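Local coordinates for protein neurotoxin (Clostridium botulinum, PDB 2QN0) that probably acts as a zinc-dependent protease that cleaves the SNARE proteins SNAP-25 and syntaxin, so blocking neurotransmitter release, at residues S217-D222 with G412-S416; E291-Y297 with V342-F347; Y297-A301 with K329-V333. All coordinates share one frame; numbering follows the deposited sequence.

Contact 1 of 3, residues S217-D222 with G412-S416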
ATOM      1  N   SER A 217     -28.689  -2.582   6.237  1.00 18.16           N
ATOM      2  CA  SER A 217     -27.915  -3.787   5.973  1.00 18.86           C
ATOM      3  C   SER A 217     -26.438  -3.574   6.263  1.00 19.30           C
ATOM      4  O   SER A 217     -25.943  -2.445   6.243  1.00 19.50           O
ATOM      5  CB  SER A 217     -28.040  -4.194   4.500  1.00 19.40           C
ATOM      6  OG  SER A 217     -29.368  -4.523   4.144  1.00 20.90           O
ATOM      7  N   GLU A 218     -25.743  -4.671   6.542  1.00 18.47           N
ATOM      8  CA  GLU A 218     -24.305  -4.621   6.753  1.00 19.22           C
ATOM      9  C   GLU A 218     -23.727  -4.944   5.377  1.00 20.20           C
ATOM     10  O   GLU A 218     -24.266  -5.789   4.661  1.00 18.10           O
ATOM     11  CB  GLU A 218     -23.866  -5.679   7.762  1.00 19.69           C
ATOM     12  CG  GLU A 218     -24.129  -5.299   9.206  1.00 23.04           C
ATOM     13  CD  GLU A 218     -23.733  -6.398  10.170  1.00 24.83           C
ATOM     14  OE1 GLU A 218     -22.748  -7.109   9.887  1.00 25.98           O
ATOM     15  OE2 GLU A 218     -24.400  -6.541  11.216  1.00 27.18           O
ATOM     16  N   PHE A 219     -22.654  -4.256   5.005  1.00 17.43           N
ATOM     17  CA  PHE A 219     -21.997  -4.462   3.715  1.00 16.31           C
ATOM     18  C   PHE A 219     -20.535  -4.770   3.989  1.00 16.72           C
ATOM     19  O   PHE A 219     -20.026  -4.471   5.069  1.00 16.45           O
ATOM     20  CB  PHE A 219     -22.068  -3.184   2.868  1.00 16.64           C
ATOM     21  CG  PHE A 219     -23.425  -2.905   2.278  1.00 15.99           C
ATOM     22  CD1 PHE A 219     -23.788  -3.452   1.051  1.00 16.63           C
ATOM     23  CD2 PHE A 219     -24.323  -2.064   2.931  1.00 15.91           C
ATOM     24  CE1 PHE A 219     -25.026  -3.160   0.479  1.00 17.32           C
ATOM     25  CE2 PHE A 219     -25.562  -1.767   2.369  1.00 17.52           C
ATOM     26  CZ  PHE A 219     -25.916  -2.316   1.139  1.00 17.19           C
ATOM     27  N   CYS A 220     -19.857  -5.367   3.016  1.00 16.56           N
ATOM     28  CA  CYS A 220     -18.441  -5.662   3.173  1.00 17.07           C
ATOM     29  C   CYS A 220     -17.667  -4.664   2.317  1.00 15.40           C
ATOM     30  O   CYS A 220     -18.232  -4.037   1.421  1.00 15.58           O
ATOM     31  CB  CYS A 220     -18.130  -7.081   2.687  1.00 17.90           C
ATOM     32  SG  CYS A 220     -18.349  -7.301   0.894  1.00 20.90           S
ATOM     33  N   MET A 221     -16.385  -4.485   2.615  1.00 16.20           N
ATOM     34  CA  MET A 221     -15.563  -3.606   1.795  1.00 15.09           C
ATOM     35  C   MET A 221     -15.095  -4.461   0.621  1.00 17.51           C
ATOM     36  O   MET A 221     -14.817  -5.649   0.790  1.00 18.08           O
ATOM     37  CB  MET A 221     -14.327  -3.119   2.561  1.00 17.08           C
ATOM     38  CG  MET A 221     -14.531  -1.839   3.353  1.00 18.20           C
ATOM     39  SD  MET A 221     -12.945  -1.233   3.959  1.00 20.35           S
ATOM     40  CE  MET A 221     -12.272  -0.530   2.466  1.00 19.15           C
ATOM     41  N   ASP A 222     -15.029  -3.872  -0.566  1.00 16.24           N
ATOM     42  CA  ASP A 222     -14.546  -4.608  -1.724  1.00 17.32           C
ATOM     43  C   ASP A 222     -13.034  -4.722  -1.521  1.00 17.07           C
ATOM     44  O   ASP A 222     -12.363  -3.730  -1.215  1.00 16.63           O
ATOM     45  CB  ASP A 222     -14.838  -3.837  -3.014  1.00 17.83           C
ATOM     46  CG  ASP A 222     -14.447  -4.617  -4.263  1.00 17.59           C
ATOM     47  OD1 ASP A 222     -13.353  -5.214  -4.273  1.00 18.36           O
ATOM     48  OD2 ASP A 222     -15.231  -4.626  -5.237  1.00 19.73           O
ATOM     49  N   GLY A 412     -24.359  -7.606  -4.040  1.00 19.58           N
ATOM     50  CA  GLY A 412     -23.232  -8.520  -3.945  1.00 18.77           C
ATOM     51  C   GLY A 412     -22.394  -8.289  -2.697  1.00 18.14           C
ATOM     52  O   GLY A 412     -21.740  -9.207  -2.193  1.00 18.37           O
ATOM     53  N   GLN A 413     -22.414  -7.056  -2.199  1.00 18.05           N
ATOM     54  CA  GLN A 413     -21.654  -6.691  -1.004  1.00 15.91           C
ATOM     55  C   GLN A 413     -22.518  -6.722   0.254  1.00 17.21           C
ATOM     56  O   GLN A 413     -22.022  -6.506   1.361  1.00 18.92           O
ATOM     57  CB  GLN A 413     -21.071  -5.289  -1.166  1.00 17.15           C
ATOM     58  CG  GLN A 413     -19.950  -5.180  -2.179  1.00 16.12           C
ATOM     59  CD  GLN A 413     -19.539  -3.740  -2.402  1.00 17.20           C
ATOM     60  OE1 GLN A 413     -20.004  -3.085  -3.338  1.00 17.28           O
ATOM     61  NE2 GLN A 413     -18.685  -3.230  -1.522  1.00 16.21           N
ATOM     62  N   ASN A 414     -23.808  -6.994   0.073  1.00 19.02           N
ATOM     63  CA  ASN A 414     -24.765  -7.044   1.175  1.00 18.79           C
ATOM     64  C   ASN A 414     -24.700  -8.404   1.869  1.00 20.75           C
ATOM     65  O   ASN A 414     -25.072  -9.427   1.285  1.00 19.84           O
ATOM     66  CB  ASN A 414     -26.170  -6.791   0.623  1.00 19.31           C
ATOM     67  CG  ASN A 414     -27.185  -6.514   1.709  1.00 18.15           C
ATOM     68  OD1 ASN A 414     -27.227  -7.207   2.718  1.00 18.82           O
ATOM     69  ND2 ASN A 414     -28.021  -5.502   1.497  1.00 19.60           N
ATOM     70  N   LEU A 415     -24.239  -8.415   3.118  1.00 19.74           N
ATOM     71  CA  LEU A 415     -24.097  -9.657   3.873  1.00 22.42           C
ATOM     72  C   LEU A 415     -25.327 -10.557   3.933  1.00 24.27           C
ATOM     73  O   LEU A 415     -25.199 -11.778   3.916  1.00 26.44           O
ATOM     74  CB  LEU A 415     -23.629  -9.367   5.303  1.00 23.34           C
ATOM     75  CG  LEU A 415     -22.118  -9.264   5.532  1.00 26.68           C
ATOM     76  CD1 LEU A 415     -21.536  -8.188   4.642  1.00 24.96           C
ATOM     77  CD2 LEU A 415     -21.841  -8.962   7.000  1.00 26.16           C
ATOM     78  N   SER A 416     -26.515  -9.973   4.004  1.00 24.70           N
ATOM     79  CA  SER A 416     -27.714 -10.798   4.093  1.00 26.35           C
ATOM     80  C   SER A 416     -28.309 -11.169   2.739  1.00 27.31           C
ATOM     81  O   SER A 416     -29.329 -11.854   2.679  1.00 28.49           O
ATOM     82  CB  SER A 416     -28.779 -10.098   4.935  1.00 26.55           C
ATOM     83  OG  SER A 416     -29.424  -9.092   4.182  1.00 27.68           O
TER
HETATM   84  O   HOH W   1     -31.299  -7.095   3.439  1.00 43.18           O
HETATM   85  O   HOH W   2     -26.690  -7.303   5.679  1.00 32.76           O
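Phe219 and Asn414 meet in a single antiparallel bridge, as a non-hydrogen-bonded pair. The two backbone bonds that frame them come from their neighbours. Cys220 N donates to Gln413 O at 3.0 Å, and Leu415 N donates to Glu218 O, also at 3.0 Å. Gln413 O takes a CA-H contact from Phe219 CA as well, at 3.1 Å.

Side chains extend this short pairing in both directions. The amide of Gln413 reaches along 217-222, where NE2 gives a hydrogen bond of 3.1 Å to Cys220 O, besides one to Gln370 O. Its chain is extended beyond CG (chi2 173°), which carries the amide past Cys220 SG. On the other flank Asn414 ND2 donates to Ser217 OG at 3.1 Å, a hydroxyl that Glu211 also engages. Asn414 OD1 accepts from Ser416 N at 3.1 Å, closing an Asx turn. A water that accepts from Glu218 N donates to this OD1 too, so both ends of the Asn414 amide are tied.

Van der Waals contacts fill in around the bonds. Asn414 CB sits 3.8 Å from Phe219 CE1, with the ring and amide planes 57° apart. Leu415 divides its branches: CD1 lies against the Phe219 backbone, and Leu415 CD2 lies 3.5 Å from Glu218 OE1.

Asp222 is the N-cap of helix 223-238, which carries the zinc ligands His229 and His233; its OD1 caps Ile224 N and also bonds Tyr393 OH, while OD2 forms a salt bridge with Arg96. Strand 219-220 pairs with strand 201-202, and Cys220 and Leu415 both rest on Val383 of strand 383-384, so the late loop holding 412-416 is fastened beside these strands.

Contact 2 of 3, residues E291-Y297 with V342-F347; sequences EKALDYY and VNRNKF
Phe347 lies against Leu294 at the centre of a helix-helix packing, where the N-terminal turn of helix 344-357 meets helix 283-304. Leu294 CD1 stands over the face of the Phe347 ring, 3.8 Å from its centroid, a CH-pi contact. With Leu294 CG anti to the backbone N (chi1 178°), the branch reaches across to helix 344-357 and sets CD1 over that ring. The two methyls do different work. Leu294 CD1 serves the ring and also meets Val342 CG1 at 3.6 Å, while CD2 turns to the polar rim.

The edge of Phe347 is held as well. It points at the face of Tyr297 in an offset edge-to-face pair, with planes at 81° and Phe347 CD1 3.5 Å from Tyr297 CD2. Ala293 CB approaches the Phe347 ring at its edge, 3.9 Å from Phe347 CZ. The phenylalanine is thus enclosed by one helix along a face and along its rim. Tyr297 is itself fixed by a hydrogen bond from OH to Tyr239 O, and its side chain also touches Leu350 one turn further along helix 344-357.

Outward, Asn343 is the N-cap of helix 344-357. Asn343 OD1 accepts from Lys346 N at 2.9 Å, which ties down the start of the helix that presents Phe347.

At the polar edge Arg344 bends at chi3 (-87°) and brings its guanidinium across Leu294, whose CD2 lies over one face. The edge of that group turns to Glu291 in a salt bridge. Arg344 NH2 donates to Glu291 OE1 at 2.9 Å and makes a weak second bond to Glu291 OE2 at 3.2 Å. OE1 uses its syn lone pair, and it lies almost exactly in the guanidinium plane.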
ATOM      1  N   GLU A 291       3.381  23.039   2.148  1.00 19.11           N
ATOM      2  CA  GLU A 291       4.509  23.955   1.975  1.00 20.35           C
ATOM      3  C   GLU A 291       5.807  23.269   2.397  1.00 19.03           C
ATOM      4  O   GLU A 291       6.865  23.499   1.809  1.00 20.49           O
ATOM      5  CB  GLU A 291       4.300  25.226   2.809  1.00 21.20           C
ATOM      6  CG  GLU A 291       3.151  26.117   2.348  1.00 26.16           C
ATOM      7  CD  GLU A 291       3.378  26.715   0.969  1.00 28.84           C
ATOM      8  OE1 GLU A 291       4.549  26.819   0.548  1.00 26.96           O
ATOM      9  OE2 GLU A 291       2.388  27.100   0.311  1.00 30.73           O
ATOM     10  N   LYS A 292       5.722  22.427   3.422  1.00 19.52           N
ATOM     11  CA  LYS A 292       6.885  21.699   3.907  1.00 21.02           C
ATOM     12  C   LYS A 292       7.358  20.764   2.788  1.00 19.83           C
ATOM     13  O   LYS A 292       8.556  20.639   2.528  1.00 18.58           O
ATOM     14  CB  LYS A 292       6.513  20.895   5.155  1.00 24.19           C
ATOM     15  CG  LYS A 292       7.686  20.273   5.886  1.00 30.04           C
ATOM     16  CD  LYS A 292       7.204  19.518   7.120  1.00 35.57           C
ATOM     17  CE  LYS A 292       8.359  18.923   7.910  1.00 38.41           C
ATOM     18  NZ  LYS A 292       9.273  19.968   8.443  1.00 42.36           N
ATOM     19  N   ALA A 293       6.406  20.118   2.122  1.00 18.24           N
ATOM     20  CA  ALA A 293       6.726  19.212   1.021  1.00 19.10           C
ATOM     21  C   ALA A 293       7.379  19.999  -0.113  1.00 19.09           C
ATOM     22  O   ALA A 293       8.356  19.547  -0.711  1.00 19.03           O
ATOM     23  CB  ALA A 293       5.457  18.518   0.521  1.00 17.55           C
ATOM     24  N   LEU A 294       6.842  21.176  -0.411  1.00 17.21           N
ATOM     25  CA  LEU A 294       7.412  21.999  -1.473  1.00 18.61           C
ATOM     26  C   LEU A 294       8.868  22.343  -1.161  1.00 19.03           C
ATOM     27  O   LEU A 294       9.719  22.318  -2.054  1.00 21.10           O
ATOM     28  CB  LEU A 294       6.592  23.282  -1.660  1.00 19.63           C
ATOM     29  CG  LEU A 294       7.091  24.274  -2.720  1.00 20.31           C
ATOM     30  CD1 LEU A 294       7.232  23.586  -4.075  1.00 19.56           C
ATOM     31  CD2 LEU A 294       6.116  25.433  -2.813  1.00 22.64           C
ATOM     32  N   ASP A 295       9.166  22.655   0.098  1.00 20.15           N
ATOM     33  CA  ASP A 295      10.542  22.982   0.472  1.00 20.48           C
ATOM     34  C   ASP A 295      11.449  21.775   0.300  1.00 20.97           C
ATOM     35  O   ASP A 295      12.604  21.913  -0.106  1.00 19.01           O
ATOM     36  CB  ASP A 295      10.631  23.480   1.918  1.00 23.73           C
ATOM     37  CG  ASP A 295      10.121  24.900   2.077  1.00 28.99           C
ATOM     38  OD1 ASP A 295      10.338  25.718   1.157  1.00 32.19           O
ATOM     39  OD2 ASP A 295       9.518  25.202   3.130  1.00 32.21           O
ATOM     40  N   TYR A 296      10.937  20.588   0.616  1.00 20.56           N
ATOM     41  CA  TYR A 296      11.736  19.380   0.449  1.00 20.25           C
ATOM     42  C   TYR A 296      11.974  19.146  -1.041  1.00 18.15           C
ATOM     43  O   TYR A 296      13.033  18.660  -1.438  1.00 20.77           O
ATOM     44  CB  TYR A 296      11.033  18.166   1.071  1.00 18.15           C
ATOM     45  CG  TYR A 296      11.185  18.067   2.574  1.00 19.72           C
ATOM     46  CD1 TYR A 296      12.447  18.032   3.168  1.00 19.68           C
ATOM     47  CD2 TYR A 296      10.066  17.973   3.402  1.00 19.34           C
ATOM     48  CE1 TYR A 296      12.590  17.903   4.552  1.00 23.35           C
ATOM     49  CE2 TYR A 296      10.197  17.842   4.784  1.00 22.01           C
ATOM     50  CZ  TYR A 296      11.458  17.807   5.352  1.00 24.26           C
ATOM     51  OH  TYR A 296      11.588  17.672   6.715  1.00 26.93           O
ATOM     52  N   TYR A 297      10.989  19.493  -1.865  1.00 17.60           N
ATOM     53  CA  TYR A 297      11.121  19.328  -3.310  1.00 18.21           C
ATOM     54  C   TYR A 297      12.165  20.298  -3.854  1.00 20.42           C
ATOM     55  O   TYR A 297      12.923  19.960  -4.762  1.00 18.27           O
ATOM     56  CB  TYR A 297       9.775  19.559  -4.011  1.00 16.73           C
ATOM     57  CG  TYR A 297       8.909  18.316  -4.124  1.00 15.53           C
ATOM     58  CD1 TYR A 297       8.915  17.340  -3.122  1.00 17.59           C
ATOM     59  CD2 TYR A 297       8.078  18.121  -5.230  1.00 16.66           C
ATOM     60  CE1 TYR A 297       8.113  16.193  -3.224  1.00 17.49           C
ATOM     61  CE2 TYR A 297       7.269  16.983  -5.338  1.00 18.03           C
ATOM     62  CZ  TYR A 297       7.295  16.027  -4.333  1.00 18.84           C
ATOM     63  OH  TYR A 297       6.498  14.909  -4.438  1.00 19.23           O
ATOM     64  N   VAL A 342      11.768  24.241  -9.534  1.00 27.39           N
ATOM     65  CA  VAL A 342      10.443  23.790  -9.136  1.00 28.37           C
ATOM     66  C   VAL A 342       9.391  24.806  -9.569  1.00 30.22           C
ATOM     67  O   VAL A 342       9.495  25.992  -9.259  1.00 31.44           O
ATOM     68  CB  VAL A 342      10.341  23.617  -7.604  1.00 27.83           C
ATOM     69  CG1 VAL A 342       8.973  23.063  -7.237  1.00 29.20           C
ATOM     70  CG2 VAL A 342      11.443  22.694  -7.104  1.00 29.03           C
ATOM     71  N   ASN A 343       8.388  24.337 -10.300  1.00 29.93           N
ATOM     72  CA  ASN A 343       7.299  25.194 -10.752  1.00 29.96           C
ATOM     73  C   ASN A 343       6.168  24.986  -9.747  1.00 31.18           C
ATOM     74  O   ASN A 343       5.642  23.881  -9.624  1.00 29.47           O
ATOM     75  CB  ASN A 343       6.855  24.778 -12.157  1.00 31.76           C
ATOM     76  CG  ASN A 343       5.664  25.576 -12.657  1.00 34.15           C
ATOM     77  OD1 ASN A 343       4.566  25.483 -12.109  1.00 34.65           O
ATOM     78  ND2 ASN A 343       5.879  26.365 -13.704  1.00 35.04           N
ATOM     79  N   ARG A 344       5.805  26.040  -9.017  1.00 30.29           N
ATOM     80  CA  ARG A 344       4.749  25.930  -8.013  1.00 30.61           C
ATOM     81  C   ARG A 344       3.431  25.399  -8.560  1.00 29.75           C
ATOM     82  O   ARG A 344       2.810  24.533  -7.945  1.00 28.42           O
ATOM     83  CB  ARG A 344       4.511  27.279  -7.325  1.00 33.61           C
ATOM     84  CG  ARG A 344       3.274  27.296  -6.429  1.00 36.67           C
ATOM     85  CD  ARG A 344       3.171  28.583  -5.629  1.00 40.63           C
ATOM     86  NE  ARG A 344       3.905  28.501  -4.370  1.00 44.55           N
ATOM     87  CZ  ARG A 344       3.484  27.826  -3.304  1.00 46.21           C
ATOM     88  NH1 ARG A 344       2.329  27.174  -3.342  1.00 47.49           N
ATOM     89  NH2 ARG A 344       4.216  27.801  -2.199  1.00 46.54           N
ATOM     90  N   ASN A 345       2.997  25.921  -9.702  1.00 28.36           N
ATOM     91  CA  ASN A 345       1.746  25.470 -10.303  1.00 29.69           C
ATOM     92  C   ASN A 345       1.742  23.956 -10.494  1.00 29.21           C
ATOM     93  O   ASN A 345       0.782  23.279 -10.128  1.00 28.70           O
ATOM     94  CB  ASN A 345       1.522  26.165 -11.647  1.00 31.82           C
ATOM     95  CG  ASN A 345       0.834  27.510 -11.496  1.00 34.65           C
ATOM     96  OD1 ASN A 345       1.079  28.238 -10.535  1.00 36.55           O
ATOM     97  ND2 ASN A 345      -0.025  27.848 -12.449  1.00 37.29           N
ATOM     98  N   LYS A 346       2.818  23.430 -11.067  1.00 28.38           N
ATOM     99  CA  LYS A 346       2.926  21.993 -11.289  1.00 27.54           C
ATOM    100  C   LYS A 346       2.959  21.238  -9.965  1.00 26.10           C
ATOM    101  O   LYS A 346       2.385  20.151  -9.848  1.00 25.28           O
ATOM    102  CB  LYS A 346       4.178  21.674 -12.109  1.00 29.17           C
ATOM    103  CG  LYS A 346       4.011  21.938 -13.597  1.00 34.26           C
ATOM    104  CD  LYS A 346       5.287  21.625 -14.360  1.00 38.29           C
ATOM    105  CE  LYS A 346       5.027  21.569 -15.854  1.00 41.87           C
ATOM    106  NZ  LYS A 346       4.410  22.823 -16.365  1.00 44.00           N
ATOM    107  N   PHE A 347       3.624  21.809  -8.967  1.00 23.62           N
ATOM    108  CA  PHE A 347       3.701  21.162  -7.662  1.00 22.86           C
ATOM    109  C   PHE A 347       2.327  21.075  -7.008  1.00 24.16           C
ATOM    110  O   PHE A 347       1.922  20.020  -6.519  1.00 22.67           O
ATOM    111  CB  PHE A 347       4.630  21.925  -6.720  1.00 21.35           C
ATOM    112  CG  PHE A 347       4.602  21.406  -5.314  1.00 21.80           C
ATOM    113  CD1 PHE A 347       5.333  20.277  -4.959  1.00 20.56           C
ATOM    114  CD2 PHE A 347       3.798  22.011  -4.354  1.00 20.45           C
ATOM    115  CE1 PHE A 347       5.263  19.756  -3.671  1.00 20.08           C
ATOM    116  CE2 PHE A 347       3.718  21.500  -3.064  1.00 20.83           C
ATOM    117  CZ  PHE A 347       4.451  20.370  -2.720  1.00 20.38           C
TER

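Contact 3 of 3, residues Y297-A301 with K329-V333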
ATOM      1  N   TYR A 297      10.989  19.493  -1.865  1.00 17.60           N
ATOM      2  CA  TYR A 297      11.121  19.328  -3.310  1.00 18.21           C
ATOM      3  C   TYR A 297      12.165  20.298  -3.854  1.00 20.42           C
ATOM      4  O   TYR A 297      12.923  19.960  -4.762  1.00 18.27           O
ATOM      5  CB  TYR A 297       9.775  19.559  -4.011  1.00 16.73           C
ATOM      6  CG  TYR A 297       8.909  18.316  -4.124  1.00 15.53           C
ATOM      7  CD1 TYR A 297       8.915  17.340  -3.122  1.00 17.59           C
ATOM      8  CD2 TYR A 297       8.078  18.121  -5.230  1.00 16.66           C
ATOM      9  CE1 TYR A 297       8.113  16.193  -3.224  1.00 17.49           C
ATOM     10  CE2 TYR A 297       7.269  16.983  -5.338  1.00 18.03           C
ATOM     11  CZ  TYR A 297       7.295  16.027  -4.333  1.00 18.84           C
ATOM     12  OH  TYR A 297       6.498  14.909  -4.438  1.00 19.23           O
ATOM     13  N   ARG A 298      12.206  21.508  -3.303  1.00 19.92           N
ATOM     14  CA  ARG A 298      13.185  22.492  -3.749  1.00 20.70           C
ATOM     15  C   ARG A 298      14.582  21.985  -3.425  1.00 19.89           C
ATOM     16  O   ARG A 298      15.514  22.167  -4.210  1.00 22.42           O
ATOM     17  CB  ARG A 298      12.946  23.843  -3.063  1.00 21.31           C
ATOM     18  CG  ARG A 298      11.700  24.563  -3.547  1.00 24.96           C
ATOM     19  CD  ARG A 298      11.487  25.871  -2.792  1.00 28.75           C
ATOM     20  NE  ARG A 298      10.246  26.536  -3.187  1.00 32.66           N
ATOM     21  CZ  ARG A 298      10.035  27.085  -4.379  1.00 36.27           C
ATOM     22  NH1 ARG A 298      10.982  27.057  -5.309  1.00 37.54           N
ATOM     23  NH2 ARG A 298       8.869  27.661  -4.645  1.00 34.97           N
ATOM     24  N   SER A 299      14.727  21.348  -2.268  1.00 18.87           N
ATOM     25  CA  SER A 299      16.018  20.807  -1.869  1.00 20.44           C
ATOM     26  C   SER A 299      16.429  19.684  -2.828  1.00 21.70           C
ATOM     27  O   SER A 299      17.612  19.518  -3.129  1.00 21.61           O
ATOM     28  CB  SER A 299      15.953  20.281  -0.434  1.00 19.39           C
ATOM     29  OG  SER A 299      17.219  19.808  -0.009  1.00 25.10           O
ATOM     30  N   ILE A 300      15.450  18.916  -3.303  1.00 21.17           N
ATOM     31  CA  ILE A 300      15.722  17.828  -4.246  1.00 21.42           C
ATOM     32  C   ILE A 300      16.189  18.417  -5.579  1.00 22.43           C
ATOM     33  O   ILE A 300      17.138  17.923  -6.187  1.00 21.60           O
ATOM     34  CB  ILE A 300      14.456  16.962  -4.502  1.00 21.46           C
ATOM     35  CG1 ILE A 300      14.094  16.172  -3.241  1.00 22.89           C
ATOM     36  CG2 ILE A 300      14.687  16.025  -5.686  1.00 18.69           C
ATOM     37  CD1 ILE A 300      15.157  15.213  -2.791  1.00 26.28           C
ATOM     38  N   ALA A 301      15.523  19.478  -6.031  1.00 22.39           N
ATOM     39  CA  ALA A 301      15.897  20.122  -7.288  1.00 24.42           C
ATOM     40  C   ALA A 301      17.351  20.583  -7.203  1.00 25.20           C
ATOM     41  O   ALA A 301      18.110  20.462  -8.167  1.00 24.57           O
ATOM     42  CB  ALA A 301      14.980  21.310  -7.568  1.00 25.42           C
ATOM     43  N   LYS A 329       9.489  12.512 -12.503  1.00 17.08           N
ATOM     44  CA  LYS A 329       8.742  12.094 -11.316  1.00 16.16           C
ATOM     45  C   LYS A 329       8.145  13.287 -10.569  1.00 17.04           C
ATOM     46  O   LYS A 329       6.945  13.339 -10.301  1.00 18.38           O
ATOM     47  CB  LYS A 329       9.662  11.338 -10.353  1.00 15.33           C
ATOM     48  CG  LYS A 329       9.041  11.063  -8.984  1.00 14.53           C
ATOM     49  CD  LYS A 329      10.055  10.465  -8.019  1.00 14.56           C
ATOM     50  CE  LYS A 329       9.444  10.252  -6.636  1.00 13.99           C
ATOM     51  NZ  LYS A 329      10.473   9.839  -5.635  1.00 15.07           N
ATOM     52  N   TYR A 330       9.006  14.239 -10.237  1.00 17.87           N
ATOM     53  CA  TYR A 330       8.601  15.421  -9.486  1.00 17.67           C
ATOM     54  C   TYR A 330       7.999  16.534 -10.336  1.00 19.23           C
ATOM     55  O   TYR A 330       7.558  17.557  -9.807  1.00 19.36           O
ATOM     56  CB  TYR A 330       9.804  15.953  -8.709  1.00 17.93           C
ATOM     57  CG  TYR A 330      10.349  14.980  -7.683  1.00 18.00           C
ATOM     58  CD1 TYR A 330       9.607  14.643  -6.554  1.00 18.15           C
ATOM     59  CD2 TYR A 330      11.609  14.403  -7.838  1.00 17.18           C
ATOM     60  CE1 TYR A 330      10.105  13.759  -5.602  1.00 18.05           C
ATOM     61  CE2 TYR A 330      12.118  13.514  -6.891  1.00 17.24           C
ATOM     62  CZ  TYR A 330      11.358  13.198  -5.774  1.00 17.05           C
ATOM     63  OH  TYR A 330      11.844  12.330  -4.821  1.00 16.23           O
ATOM     64  N   ARG A 331       7.976  16.329 -11.649  1.00 18.49           N
ATOM     65  CA  ARG A 331       7.430  17.309 -12.585  1.00 19.61           C
ATOM     66  C   ARG A 331       8.152  18.650 -12.490  1.00 20.23           C
ATOM     67  O   ARG A 331       7.530  19.714 -12.533  1.00 20.10           O
ATOM     68  CB  ARG A 331       5.929  17.493 -12.345  1.00 20.66           C
ATOM     69  CG  ARG A 331       5.143  16.197 -12.522  1.00 22.01           C
ATOM     70  CD  ARG A 331       3.651  16.393 -12.367  1.00 25.87           C
ATOM     71  NE  ARG A 331       2.943  15.115 -12.424  1.00 26.38           N
ATOM     72  CZ  ARG A 331       1.626  14.981 -12.295  1.00 28.94           C
ATOM     73  NH1 ARG A 331       0.863  16.049 -12.101  1.00 24.08           N
ATOM     74  NH2 ARG A 331       1.074  13.776 -12.351  1.00 27.78           N
ATOM     75  N   PHE A 332       9.472  18.588 -12.359  1.00 19.81           N
ATOM     76  CA  PHE A 332      10.279  19.796 -12.279  1.00 20.83           C
ATOM     77  C   PHE A 332      10.426  20.383 -13.672  1.00 23.12           C
ATOM     78  O   PHE A 332      10.097  19.738 -14.669  1.00 21.43           O
ATOM     79  CB  PHE A 332      11.671  19.493 -11.713  1.00 20.01           C
ATOM     80  CG  PHE A 332      11.677  19.094 -10.260  1.00 20.76           C
ATOM     81  CD1 PHE A 332      10.727  19.596  -9.374  1.00 19.90           C
ATOM     82  CD2 PHE A 332      12.681  18.267  -9.763  1.00 19.63           C
ATOM     83  CE1 PHE A 332      10.780  19.287  -8.017  1.00 18.77           C
ATOM     84  CE2 PHE A 332      12.745  17.951  -8.406  1.00 19.75           C
ATOM     85  CZ  PHE A 332      11.788  18.466  -7.531  1.00 20.91           C
ATOM     86  N   VAL A 333      10.918  21.615 -13.733  1.00 24.95           N
ATOM     87  CA  VAL A 333      11.122  22.298 -15.002  1.00 28.04           C
ATOM     88  C   VAL A 333      12.616  22.436 -15.254  1.00 29.11           C
ATOM     89  O   VAL A 333      13.403  22.575 -14.317  1.00 28.02           O
ATOM     90  CB  VAL A 333      10.487  23.708 -14.990  1.00 28.80           C
ATOM     91  CG1 VAL A 333      10.786  24.431 -16.300  1.00 31.26           C
ATOM     92  CG2 VAL A 333       8.989  23.596 -14.778  1.00 30.31           C
TER
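Tyr330 sets the edge of its ring over one face of Tyr297, with centroids 4.8 Å apart and planes at 73°. Tyr330 CD1 is the leading atom, 3.5 Å from Tyr297 CZ and displaced toward the rim. The opposite face of Tyr297 receives Phe347, so the ring is clasped between two aromatic edges.

Ile300 comes next on the helix. With chi1 at -69°, its CG2 stands anti to the backbone N and reaches into the angle between two rings. Ile300 CG2 lies 3.8 Å from Tyr330 CE2 and 3.9 Å from Phe332 CE2, at the edge of the phenylalanine. Ala301 CB lies over one face of Phe332, toward its rim, and Tyr330 CB lies over the centre of the other, 3.3 Å above the plane. The Phe332 ring is therefore flanked on one face by the helix and on the other by its own segment. Phe332 CZ also approaches Tyr297 O at 3.3 Å, a carbonyl already bonded to Ala301 N within the helix.

The polar ends point elsewhere. Lys329 NZ donates to Tyr330 OH at 3.0 Å, and Lys329 CD lies over a face of that ring. The ammonium also bonds Ile114 O and Leu238 O, giving it three oxygen partners, and the hydroxyl bonds Gly185 O besides Lys329 NZ.

Arg331, with positive phi, ends helix 319-330 in a Schellman motif. This turn delivers Tyr330 and Phe332 together to helix 283-304. Arg331 then forms a salt bridge with Glu353 of helix 344-357, while Val333 starts strand 333-334 and pairs with Thr341 of strand 340-341.

How the contacts relate
Contacts 2 and 3 form one cluster, with centres about 7 Å apart. They share Tyr297 and helix 283-304, against which the end of helix 319-330 and the start of helix 344-357 both pack. Val342 of contact 2 packs on Phe332 of contact 3, so the two contacts touch. Contact 1 lies about 41 Å from contact 2 and 43 Å from contact 3 between centres, across the chain's centre from contact 3. Along the chain contact 1 spans the other two, and contact 3 falls within the span of contact 2. Contact 1 thus fastens a late loop beside the start of the zinc-binding helix, while the other two pack three helices together.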